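Local coordinates for peptidoglycan glycosyltransferase (Eggerthella lenta, PDB 4MNR), which is a penicillin-binding protein that pairs a dimerisation domain with a larger domain built on the fold shared with serine beta-lactamases, at residues 143-148 and 175-180; 130-135 and 427-432; 274-279 and 318-323; 184-189 and 413-418; 110-115 and 139-144. All coordinates share one frame; numbering follows the deposited sequence.

Contact 1: residues 143-148 and 175-180; sequences LAMASA and RAAGSL
S147 in the edge strand 142-148 and R175 in the loop after helix 156-165 bring their CA atoms to 5.2 Å, the nearest backbone approach of 143-148 and 175-180, without any main-chain hydrogen bond between the two. The S147 side chain carries the polar link instead. Its CB points toward the loop, and chi1 of -55° sets OG anti to the carbonyl carbon, within reach of two successive amides: A176 N donates to S147 OG over 3.2 Å, and R175 N makes a weak bond of 3.0 Å to S147 OG. Both are strongly bent, and S147 is modelled in two conformers, so the grip is certain only for the one described. Two residues back, the selenomethionine M145 lays CG on the methyl of A176 (CG to CB 3.6 Å), then bends at chi3 to carry its CE beside the methyl of A177. R175 runs extended past A148, its CD 3.3 Å from A148 O, before its guanidinium reaches E432 in a salt bridge and S170 in a hydrogen bond. The polar link from this irregular loop to the edge of the five-stranded sheet of the beta-lactamase-like domain is therefore modest, and the methyl packing of M145 on A176 adds to it.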
# COMPACT_ATOMS: atom_id res chain seq x y z
N LEU A 143 -9.96 4.98 -2.33
CA LEU A 143 -11.00 4.62 -3.29
C LEU A 143 -11.27 3.11 -3.32
O LEU A 143 -12.35 2.68 -3.72
CB LEU A 143 -10.62 5.10 -4.70
CG LEU A 143 -10.22 6.59 -4.82
CD1 LEU A 143 -9.87 6.94 -6.26
CD2 LEU A 143 -11.33 7.53 -4.33
N ALA A 144 -10.26 2.32 -2.95
CA ALA A 144 -10.40 0.87 -2.81
C ALA A 144 -9.38 0.36 -1.79
O ALA A 144 -8.27 0.86 -1.70
CB ALA A 144 -10.21 0.14 -4.16
N MSE A 145 -9.78 -0.65 -1.03
CA MSE A 145 -8.89 -1.27 -0.07
C MSE A 145 -9.34 -2.71 0.05
O MSE A 145 -10.42 -2.98 0.59
CB MSE A 145 -8.93 -0.53 1.28
CG MSE A 145 -8.05 -1.14 2.35
SE MSE A 145 -7.91 0.05 3.90
CE MSE A 145 -6.30 0.97 3.37
N ALA A 146 -8.55 -3.63 -0.51
CA ALA A 146 -8.92 -5.06 -0.59
C ALA A 146 -7.84 -5.98 -0.05
O ALA A 146 -6.65 -5.74 -0.25
CB ALA A 146 -9.23 -5.46 -2.03
N SER A 147 -8.27 -7.04 0.62
CA SER A 147 -7.36 -8.09 1.06
C SER A 147 -7.88 -9.43 0.54
O SER A 147 -9.09 -9.59 0.35
CB SER A 147 -7.29 -8.14 2.59
OG SER A 147 -6.93 -6.87 3.12
N ALA A 148 -6.98 -10.37 0.31
CA ALA A 148 -7.34 -11.71 -0.12
C ALA A 148 -6.43 -12.70 0.59
O ALA A 148 -5.26 -12.43 0.78
CB ALA A 148 -7.18 -11.84 -1.64
N ARG A 175 -4.79 -7.55 5.17
CA ARG A 175 -3.50 -7.45 4.52
C ARG A 175 -3.20 -6.08 3.94
O ARG A 175 -2.05 -5.77 3.66
CB ARG A 175 -3.38 -8.50 3.41
CG ARG A 175 -3.19 -9.92 3.96
CD ARG A 175 -3.14 -10.93 2.81
NE ARG A 175 -2.55 -12.19 3.26
CZ ARG A 175 -3.20 -13.14 3.92
NH1 ARG A 175 -4.49 -13.00 4.19
NH2 ARG A 175 -2.56 -14.23 4.31
N ALA A 176 -4.24 -5.28 3.71
CA ALA A 176 -4.06 -3.98 3.07
C ALA A 176 -3.54 -2.89 3.99
O ALA A 176 -2.75 -2.03 3.58
CB ALA A 176 -5.37 -3.53 2.40
N ALA A 177 -4.02 -2.90 5.23
CA ALA A 177 -3.62 -1.90 6.21
C ALA A 177 -2.88 -2.54 7.37
O ALA A 177 -2.05 -1.90 8.00
CB ALA A 177 -4.83 -1.15 6.72
N GLY A 178 -3.19 -3.80 7.65
CA GLY A 178 -2.84 -4.42 8.92
C GLY A 178 -1.61 -5.31 8.99
O GLY A 178 -1.32 -5.86 10.05
N SER A 179 -0.90 -5.43 7.88
CA SER A 179 0.21 -6.38 7.74
C SER A 179 1.49 -5.74 7.18
O SER A 179 1.43 -4.99 6.21
CB SER A 179 -0.22 -7.51 6.80
OG SER A 179 -1.29 -8.25 7.36
N LEU A 180 2.64 -6.06 7.77
CA LEU A 180 3.92 -5.58 7.23
C LEU A 180 4.49 -6.54 6.19
O LEU A 180 4.52 -7.75 6.40
CB LEU A 180 4.97 -5.40 8.33
CG LEU A 180 4.71 -4.26 9.31
CD1 LEU A 180 5.80 -4.26 10.38
CD2 LEU A 180 4.66 -2.94 8.57

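Contact 2: residues 130-135 and 427-432; sequences GACVVM and VAIVIE
A131 and V430, like V133 and A428, are hydrogen-bonded pairs of two antiparallel strands, 130-135 and 427-431, in the central five-stranded sheet of the beta-lactamase-like fold. The short segments run 178° apart, 4.8 Å between axes, and four main-chain bonds join them, the longest from A131 N to V430 O (3.1 Å). On one face C132, V134, V427 and I429 form the relief. C132 turns SG anti to its own amide nitrogen (chi1 178°), which lays the sulfur along the strand, 3.9 Å from V427 CG1 and close to the carbonyl of A428. V134 and V427 stand side by side pointing the same way, CG2 to CG2 at 3.8 Å, although V427 has a second conformer. I429 leans its CG1 into the dip over A131 O, 3.5 Å away, next to C132 CB. Three of these bumps meet helix 438-453, V134 on V446, V427 on L447 and I429 on K442 and A443. The other face is lower: the methyls of A131 and A428 lie beside V133 and V430, and A131 CB stays 4.4 Å from V430 CG1. Into this shallow ground V321 of helix 321-332 presses, touching A131, V133, A428 and V430 alike. Past the I431 pair, E432 OE2 is hydrogen-bonded to the Y181 hydroxyl. At G130, V430 O sits where a side chain would have to go, with G130 CA 3.3 Å from V430 O in a CA-H...O contact.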
# COMPACT_ATOMS: atom_id res chain seq x y z
N GLY A 130 -2.92 -11.57 -0.87
CA GLY A 130 -2.29 -10.26 -1.04
C GLY A 130 -3.23 -9.12 -0.74
O GLY A 130 -4.22 -9.29 -0.02
N ALA A 131 -2.93 -7.94 -1.28
CA ALA A 131 -3.71 -6.77 -0.96
C ALA A 131 -3.56 -5.70 -2.01
O ALA A 131 -2.55 -5.66 -2.73
CB ALA A 131 -3.29 -6.21 0.40
N CYS A 132 -4.55 -4.81 -2.07
CA CYS A 132 -4.53 -3.72 -3.03
C CYS A 132 -5.14 -2.47 -2.41
O CYS A 132 -6.20 -2.55 -1.79
CB CYS A 132 -5.29 -4.14 -4.28
SG CYS A 132 -5.38 -2.84 -5.54
N VAL A 133 -4.47 -1.33 -2.57
CA VAL A 133 -4.99 -0.05 -2.10
C VAL A 133 -4.99 0.93 -3.28
O VAL A 133 -4.00 1.01 -4.00
CB VAL A 133 -4.14 0.52 -0.95
CG1 VAL A 133 -4.58 1.95 -0.60
CG2 VAL A 133 -4.20 -0.39 0.28
N VAL A 134 -6.09 1.65 -3.48
CA VAL A 134 -6.18 2.67 -4.51
C VAL A 134 -6.52 3.96 -3.79
O VAL A 134 -7.43 3.99 -2.97
CB VAL A 134 -7.31 2.36 -5.52
CG1 VAL A 134 -7.38 3.44 -6.57
CG2 VAL A 134 -7.10 1.00 -6.19
N MSE A 135 -5.78 5.01 -4.11
CA MSE A 135 -5.93 6.30 -3.43
C MSE A 135 -6.07 7.43 -4.43
O MSE A 135 -5.61 7.33 -5.58
CB MSE A 135 -4.71 6.58 -2.55
CG MSE A 135 -4.40 5.51 -1.54
SE MSE A 135 -3.15 6.11 -0.18
CE MSE A 135 -4.42 7.12 0.86
N VAL A 427 -2.20 3.37 -7.39
CA VAL A 427 -2.51 2.00 -6.97
C VAL A 427 -1.27 1.29 -6.42
O VAL A 427 -0.20 1.38 -7.02
CB VAL A 427 -3.10 1.16 -8.13
CG1 VAL A 427 -3.45 -0.24 -7.63
CG2 VAL A 427 -4.34 1.82 -8.72
N ALA A 428 -1.41 0.59 -5.29
CA ALA A 428 -0.35 -0.26 -4.75
C ALA A 428 -0.95 -1.64 -4.60
O ALA A 428 -2.05 -1.79 -4.08
CB ALA A 428 0.13 0.25 -3.38
N ILE A 429 -0.24 -2.65 -5.08
CA ILE A 429 -0.75 -4.02 -5.01
C ILE A 429 0.40 -4.95 -4.70
O ILE A 429 1.51 -4.77 -5.21
CB ILE A 429 -1.47 -4.42 -6.32
CG1 ILE A 429 -2.04 -5.84 -6.23
CG2 ILE A 429 -0.55 -4.32 -7.51
CD1 ILE A 429 -3.07 -6.14 -7.36
N VAL A 430 0.14 -5.93 -3.84
CA VAL A 430 1.10 -7.01 -3.63
C VAL A 430 0.39 -8.33 -3.83
O VAL A 430 -0.73 -8.54 -3.33
CB VAL A 430 1.80 -6.97 -2.24
CG1 VAL A 430 0.76 -7.05 -1.11
CG2 VAL A 430 2.84 -8.11 -2.14
N ILE A 431 1.00 -9.21 -4.61
CA ILE A 431 0.50 -10.57 -4.77
C ILE A 431 1.52 -11.51 -4.14
O ILE A 431 2.63 -11.67 -4.65
CB ILE A 431 0.38 -10.96 -6.26
CG1 ILE A 431 -0.51 -9.97 -7.01
CG2 ILE A 431 -0.15 -12.39 -6.39
CD1 ILE A 431 -1.94 -9.98 -6.57
N GLU A 432 1.16 -12.16 -3.04
CA GLU A 432 2.10 -13.07 -2.38
C GLU A 432 2.40 -14.32 -3.22
O GLU A 432 1.50 -14.90 -3.84
CB GLU A 432 1.59 -13.49 -1.00
CG GLU A 432 1.41 -12.33 -0.03
CD GLU A 432 0.82 -12.77 1.30
OE1 GLU A 432 1.18 -13.87 1.79
OE2 GLU A 432 -0.01 -12.02 1.84

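Contact 3: residues 274-279 and 318-323; sequences LYTPES and QATVLE
P277 serves two neighbours: its ring carbon CG packs 3.7 Å from T320 CG2 across the contact, while its N lies 3.9 Å above the plane of the Y275 ring, over one face and offset toward the rim. A second flat group, the carboxylate of E323, is buried, and its OE1 has no partner in the model. Ahead of that carboxylate the aliphatic part of E323, bent at chi2, shelters the hydroxyl of S279, whose OG is 3.3 Å from E323 CB. T276 brings CG2 across T320 at about a right angle, its methyl 4.0 Å from T320 CG2, and also grazes L322. At the centre of the contact is a helix N-cap. T320, with OG1 held between its own backbone N and carbonyl carbon (chi1 58°), accepts from E323 N at 3.0 Å and so caps the first turn of helix 321-332, which lies against the central sheet of the beta-lactamase-like domain through V321. The residue just before the helix is itself gripped from the loop 274-279: T320 N donates to S279 OG over 3.3 Å with an N-H...O angle of 156°. One water completes the junction, donating to P277 O at 2.8 Å and also hydrogen-bonded to S279 OG and T320 OG1. A319 directs its CB away from the loop, but the methyl remains in contact with S279 OG, and Q318 O meets S279 CA at 3.3 Å.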
# COMPACT_ATOMS: atom_id res chain seq x y z
N LEU A 274 -8.48 1.88 10.93
CA LEU A 274 -8.21 0.45 11.03
C LEU A 274 -6.80 0.28 11.58
O LEU A 274 -5.94 1.12 11.35
CB LEU A 274 -8.31 -0.20 9.66
CG LEU A 274 -9.56 0.15 8.84
CD1 LEU A 274 -9.53 -0.60 7.52
CD2 LEU A 274 -10.83 -0.15 9.63
N TYR A 275 -6.57 -0.82 12.29
CA TYR A 275 -5.25 -1.11 12.81
C TYR A 275 -4.24 -1.11 11.68
O TYR A 275 -4.42 -1.79 10.68
CB TYR A 275 -5.22 -2.48 13.47
CG TYR A 275 -3.82 -2.91 13.81
CD1 TYR A 275 -3.12 -2.29 14.83
CD2 TYR A 275 -3.18 -3.90 13.08
CE1 TYR A 275 -1.82 -2.67 15.13
CE2 TYR A 275 -1.88 -4.29 13.38
CZ TYR A 275 -1.21 -3.66 14.40
OH TYR A 275 0.08 -4.04 14.71
N THR A 276 -3.18 -0.32 11.85
CA THR A 276 -2.11 -0.26 10.86
C THR A 276 -0.79 -0.23 11.61
O THR A 276 -0.50 0.72 12.35
CB THR A 276 -2.22 1.01 9.98
OG1 THR A 276 -3.54 1.11 9.42
CG2 THR A 276 -1.21 0.97 8.86
N PRO A 277 0.03 -1.29 11.45
CA PRO A 277 1.32 -1.29 12.15
C PRO A 277 2.24 -0.23 11.55
O PRO A 277 2.18 0.07 10.36
CB PRO A 277 1.87 -2.69 11.88
CG PRO A 277 1.23 -3.09 10.57
CD PRO A 277 -0.15 -2.47 10.59
N GLU A 278 3.09 0.34 12.40
CA GLU A 278 4.11 1.27 11.96
C GLU A 278 5.01 0.58 10.92
O GLU A 278 5.46 -0.55 11.16
CB GLU A 278 4.94 1.66 13.18
CG GLU A 278 5.89 2.80 13.01
CD GLU A 278 6.64 3.10 14.30
OE1 GLU A 278 6.30 2.50 15.34
OE2 GLU A 278 7.57 3.92 14.27
N SER A 279 5.28 1.25 9.80
CA SER A 279 6.27 0.74 8.85
C SER A 279 7.65 1.02 9.43
O SER A 279 7.84 2.00 10.14
CB SER A 279 6.10 1.39 7.47
OG SER A 279 4.87 1.00 6.88
N GLN A 318 10.22 -2.50 6.15
CA GLN A 318 9.01 -3.32 6.18
C GLN A 318 7.86 -2.33 6.12
O GLN A 318 7.84 -1.36 6.87
CB GLN A 318 8.91 -4.10 7.48
CG GLN A 318 10.10 -4.99 7.75
CD GLN A 318 9.94 -5.77 9.04
OE1 GLN A 318 10.74 -5.64 9.97
NE2 GLN A 318 8.90 -6.58 9.10
N ALA A 319 6.91 -2.59 5.24
CA ALA A 319 5.88 -1.59 5.02
C ALA A 319 4.52 -2.23 4.88
O ALA A 319 4.40 -3.37 4.43
CB ALA A 319 6.19 -0.80 3.75
N THR A 320 3.48 -1.47 5.22
CA THR A 320 2.13 -1.89 4.85
C THR A 320 1.85 -1.54 3.40
O THR A 320 2.54 -0.72 2.81
CB THR A 320 1.08 -1.20 5.73
OG1 THR A 320 1.21 0.22 5.62
CG2 THR A 320 1.27 -1.60 7.17
N VAL A 321 0.82 -2.15 2.82
CA VAL A 321 0.45 -1.80 1.45
C VAL A 321 -0.03 -0.34 1.42
O VAL A 321 0.24 0.41 0.47
CB VAL A 321 -0.62 -2.77 0.90
CG1 VAL A 321 -0.99 -2.40 -0.54
CG2 VAL A 321 -0.07 -4.19 0.98
N LEU A 322 -0.71 0.07 2.48
CA LEU A 322 -1.13 1.47 2.62
C LEU A 322 0.07 2.42 2.58
O LEU A 322 0.03 3.44 1.88
CB LEU A 322 -1.90 1.65 3.94
CG LEU A 322 -2.32 3.08 4.28
CD1 LEU A 322 -3.21 3.69 3.18
CD2 LEU A 322 -3.03 3.12 5.63
N GLU A 323 1.15 2.06 3.29
CA GLU A 323 2.36 2.88 3.28
C GLU A 323 2.93 2.96 1.86
O GLU A 323 3.34 4.03 1.42
CB GLU A 323 3.42 2.33 4.23
CG GLU A 323 4.81 2.93 4.04
CD GLU A 323 4.89 4.43 4.35
OE1 GLU A 323 4.18 4.91 5.25
OE2 GLU A 323 5.68 5.13 3.67
O HOH W 1 2.44 1.51 7.99

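Contact 4: residues 184-189 and 413-418; sequences GSTFKI and WFVGMA
T186 reaches across to W413 and V415 from the 3-10 turn that leads into helix 188-197; the run S185 to K188 matches the SxxK signature of penicillin-binding proteins and serine beta-lactamases, and strand 409-418 lies between strands 425-431 and 398-406 in the central sheet. From CA, the T186 CB points toward the strand and there divides. OG1 nearly eclipses the backbone N (chi1 4°), a strained rotation, and comes down over one face of the W413 indole, 3.5 Å above its plane and offset toward the rim, where its nearest atom is W413 CG. W413 CB lies almost as close to it, and the threonine and tryptophan side chains cross at about a right angle. The other branch, T186 CG2, packs on V415 CG2 at 3.6 Å and also meets W413 CB at 4.0 Å, so the residue straddles the two strand side chains on this side. One turn on, I189 adds a lighter touch, its CD1 4.3 Å from V415 CG1, and is backed by V327 and I331 of helix 321-332. At the start of the helix, K188 NZ is hydrogen-bonded to S240 and N242, while the indole NE1 makes a weak bond to the carbonyl of A182. Three successive i to i+3 bonds hold the turn, the last from I189 N to T186 O at 3.2 Å.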
# COMPACT_ATOMS: atom_id res chain seq x y z
N GLY A 184 10.55 -4.95 -1.28
CA GLY A 184 11.44 -5.23 -2.38
C GLY A 184 11.68 -3.99 -3.23
O GLY A 184 11.69 -2.85 -2.74
N SER A 185 11.86 -4.21 -4.53
CA SER A 185 12.31 -3.15 -5.40
C SER A 185 11.33 -1.97 -5.57
O SER A 185 11.69 -0.94 -6.13
CB SER A 185 12.76 -3.74 -6.75
OG SER A 185 11.85 -4.75 -7.17
N THR A 186 10.11 -2.10 -5.05
CA THR A 186 9.18 -0.97 -5.01
C THR A 186 9.74 0.18 -4.16
O THR A 186 9.50 1.36 -4.43
CB THR A 186 7.81 -1.38 -4.46
OG1 THR A 186 7.86 -2.76 -4.06
CG2 THR A 186 6.79 -1.28 -5.55
N PHE A 187 10.50 -0.17 -3.14
CA PHE A 187 11.11 0.80 -2.24
C PHE A 187 12.17 1.66 -2.95
O PHE A 187 12.59 2.69 -2.43
CB PHE A 187 11.75 0.05 -1.05
CG PHE A 187 12.34 0.94 0.00
CD1 PHE A 187 11.54 1.54 0.97
CD2 PHE A 187 13.70 1.12 0.06
CE1 PHE A 187 12.09 2.35 1.96
CE2 PHE A 187 14.27 1.94 1.04
CZ PHE A 187 13.46 2.55 1.99
N LYS A 188 12.63 1.21 -4.12
CA LYS A 188 13.59 2.01 -4.87
C LYS A 188 13.03 3.40 -5.19
O LYS A 188 13.80 4.34 -5.43
CB LYS A 188 14.06 1.28 -6.13
CG LYS A 188 14.92 0.06 -5.83
CD LYS A 188 15.24 -0.75 -7.07
CE LYS A 188 16.04 -2.02 -6.67
NZ LYS A 188 16.11 -2.96 -7.79
N ILE A 189 11.71 3.56 -5.17
CA ILE A 189 11.13 4.89 -5.32
C ILE A 189 11.68 5.81 -4.21
O ILE A 189 12.07 6.95 -4.47
CB ILE A 189 9.60 4.86 -5.21
CG1 ILE A 189 8.98 4.07 -6.36
CG2 ILE A 189 9.05 6.29 -5.17
CD1 ILE A 189 7.48 3.86 -6.20
N TRP A 413 4.97 -7.04 -6.65
CA TRP A 413 4.43 -5.73 -6.31
C TRP A 413 4.30 -4.81 -7.52
O TRP A 413 5.06 -4.92 -8.49
CB TRP A 413 5.41 -4.98 -5.40
CG TRP A 413 5.46 -5.37 -3.97
CD1 TRP A 413 6.22 -6.34 -3.40
CD2 TRP A 413 4.77 -4.72 -2.90
NE1 TRP A 413 6.02 -6.36 -2.04
CE2 TRP A 413 5.14 -5.37 -1.71
CE3 TRP A 413 3.86 -3.65 -2.84
CZ2 TRP A 413 4.63 -4.99 -0.46
CZ3 TRP A 413 3.36 -3.28 -1.61
CH2 TRP A 413 3.74 -3.95 -0.44
N PHE A 414 3.39 -3.85 -7.42
CA PHE A 414 3.45 -2.67 -8.29
C PHE A 414 2.91 -1.48 -7.54
O PHE A 414 1.91 -1.60 -6.84
CB PHE A 414 2.60 -2.88 -9.54
CG PHE A 414 2.67 -1.74 -10.51
CD1 PHE A 414 3.76 -1.60 -11.36
CD2 PHE A 414 1.64 -0.81 -10.59
CE1 PHE A 414 3.82 -0.55 -12.28
CE2 PHE A 414 1.70 0.24 -11.52
CZ PHE A 414 2.78 0.36 -12.35
N VAL A 415 3.57 -0.33 -7.67
CA VAL A 415 3.03 0.94 -7.19
C VAL A 415 3.05 1.87 -8.41
O VAL A 415 4.09 2.03 -9.04
CB VAL A 415 3.88 1.54 -6.06
CG1 VAL A 415 3.35 2.92 -5.69
CG2 VAL A 415 3.87 0.63 -4.85
N GLY A 416 1.91 2.45 -8.76
CA GLY A 416 1.88 3.29 -9.93
C GLY A 416 0.79 4.32 -9.89
O GLY A 416 0.01 4.37 -8.94
N MSE A 417 0.72 5.13 -10.94
CA MSE A 417 -0.14 6.30 -10.93
C MSE A 417 -0.48 6.67 -12.36
O MSE A 417 0.29 6.39 -13.29
CB MSE A 417 0.59 7.47 -10.27
CG MSE A 417 1.87 7.84 -11.00
SE MSE A 417 3.16 8.83 -9.92
CE MSE A 417 3.63 7.36 -8.73
N ALA A 418 -1.64 7.29 -12.53
CA ALA A 418 -2.10 7.71 -13.85
C ALA A 418 -3.10 8.86 -13.73
O ALA A 418 -3.79 8.97 -12.72
CB ALA A 418 -2.77 6.53 -14.56

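Contact 5: residues 110-115 and 139-144; sequences TLTLNS and TGAILA
T112 and L113 pack tightly on I142 and L143, while the side chain of L143 leans outward on the looser side. The tight part is polar at its heart. T112 OG1 donates to I142 O at 2.6 Å, arriving 21° out of the carbonyl plane; chi1 of 49° places this hydroxyl between the threonine's own N and carbonyl carbon, facing that oxygen. Y341 O and L342 O lie near it as weak, secondary acceptors for the same proton. Next to it, N114 N donates to L143 O over 2.9 Å, a nearly straight bond (163°), and the same oxygen meets L113 CA in a CA-H...O contact of 3.5 Å. Beside these bonds L113 packs CD2 against I142 CG2 (4.0 Å) and A144 CA (3.9 Å). Packing thins toward the turn that begins at T139, an ST turn in which T139 OG1 accepts from A141 N. There the touch is apolar, T112 CG2 to A141 CB at 3.9 Å. L143 turns its CB away and keeps just CD2 near T112 O, 4.1 Å off; the residue is partly exposed. N114 is likewise partly exposed, with OD1 committed to I117 N as the N-cap of helix 115-125. L143 and A144 form a classic beta bulge opposite V134, and strand 130-135 flanks them. Thus the end of strand 108-111, itself paired with strand 343-347, meets the bulged start of strand 142-148 where the first turns of helix 115-125, through I117, Q118 and A121, pack on A144.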
# COMPACT_ATOMS: atom_id res chain seq x y z
N THR A 110 -20.60 7.23 5.73
CA THR A 110 -20.29 7.12 4.30
C THR A 110 -18.79 7.03 4.09
O THR A 110 -18.04 7.92 4.50
CB THR A 110 -20.85 8.32 3.50
OG1 THR A 110 -22.27 8.36 3.63
CG2 THR A 110 -20.50 8.19 2.02
N LEU A 111 -18.35 5.95 3.45
CA LEU A 111 -16.93 5.73 3.20
C LEU A 111 -16.50 6.43 1.92
O LEU A 111 -17.35 6.86 1.12
CB LEU A 111 -16.63 4.24 3.07
CG LEU A 111 -17.03 3.37 4.26
CD1 LEU A 111 -16.60 1.92 4.02
CD2 LEU A 111 -16.44 3.91 5.56
N THR A 112 -15.19 6.51 1.73
CA THR A 112 -14.61 7.07 0.51
C THR A 112 -14.58 6.06 -0.65
O THR A 112 -14.33 6.44 -1.80
CB THR A 112 -13.15 7.52 0.75
OG1 THR A 112 -12.44 6.47 1.41
CG2 THR A 112 -13.12 8.78 1.63
N LEU A 113 -14.82 4.79 -0.35
CA LEU A 113 -14.68 3.72 -1.34
C LEU A 113 -15.63 3.90 -2.52
O LEU A 113 -16.79 4.30 -2.34
CB LEU A 113 -14.97 2.37 -0.71
CG LEU A 113 -14.14 1.95 0.50
CD1 LEU A 113 -14.60 0.57 0.95
CD2 LEU A 113 -12.64 1.98 0.20
N ASN A 114 -15.15 3.59 -3.72
CA ASN A 114 -16.02 3.47 -4.88
C ASN A 114 -16.28 1.98 -5.14
O ASN A 114 -15.34 1.20 -5.19
CB ASN A 114 -15.40 4.12 -6.12
CG ASN A 114 -16.22 3.86 -7.38
OD1 ASN A 114 -16.01 2.87 -8.08
ND2 ASN A 114 -17.19 4.74 -7.65
N SER A 115 -17.54 1.58 -5.26
CA SER A 115 -17.82 0.15 -5.35
C SER A 115 -17.21 -0.53 -6.58
O SER A 115 -16.82 -1.69 -6.49
CB SER A 115 -19.33 -0.12 -5.26
OG SER A 115 -20.00 0.39 -6.40
N THR A 139 -6.09 14.10 -2.32
CA THR A 139 -6.84 14.25 -1.08
C THR A 139 -6.45 13.28 0.02
O THR A 139 -6.69 13.58 1.19
CB THR A 139 -8.35 14.01 -1.27
OG1 THR A 139 -8.55 12.68 -1.76
CG2 THR A 139 -8.96 15.01 -2.24
N GLY A 140 -5.89 12.13 -0.36
CA GLY A 140 -5.65 11.05 0.58
C GLY A 140 -6.84 10.10 0.70
O GLY A 140 -6.82 9.15 1.49
N ALA A 141 -7.91 10.36 -0.05
CA ALA A 141 -9.09 9.48 0.02
C ALA A 141 -8.78 8.09 -0.50
O ALA A 141 -8.15 7.94 -1.55
CB ALA A 141 -10.27 10.08 -0.74
N ILE A 142 -9.24 7.09 0.23
CA ILE A 142 -9.07 5.70 -0.18
C ILE A 142 -10.25 5.24 -1.05
O ILE A 142 -11.39 5.15 -0.59
CB ILE A 142 -8.89 4.79 1.03
CG1 ILE A 142 -7.58 5.16 1.72
CG2 ILE A 142 -8.85 3.34 0.61
CD1 ILE A 142 -7.37 4.47 2.95
N LEU A 143 -9.96 4.98 -2.33
CA LEU A 143 -11.00 4.62 -3.29
C LEU A 143 -11.27 3.11 -3.32
O LEU A 143 -12.35 2.68 -3.72
CB LEU A 143 -10.62 5.10 -4.70
CG LEU A 143 -10.22 6.59 -4.82
CD1 LEU A 143 -9.87 6.94 -6.26
CD2 LEU A 143 -11.33 7.53 -4.33
N ALA A 144 -10.26 2.32 -2.95
CA ALA A 144 -10.40 0.87 -2.81
C ALA A 144 -9.38 0.36 -1.79
O ALA A 144 -8.27 0.86 -1.70
CB ALA A 144 -10.21 0.14 -4.16

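Overall arrangement
Contacts 1, 2, 4 and 5 all reach the central five-stranded sheet, whereas contact 3 holds the capped N-terminal end of helix 321-332, which packs on one face of that sheet. Contacts 1 and 2 have centres about 7 Å apart, their strands 142-148 and 130-135 being neighbours. Contact 4 continues the sheet beyond the second strand of contact 2, with about 10 Å between the centres of the two contacts. Contact 5 shares L143 and A144 with contact 1 and lies about 21 Å from contact 4 between centres, the widest separation. Contact 3 meets contact 1 where A176 O is 3.1 Å from L322 N, a probable hydrogen bond. The SxxK run, probably marking the active site as in relatives, belongs to contact 4.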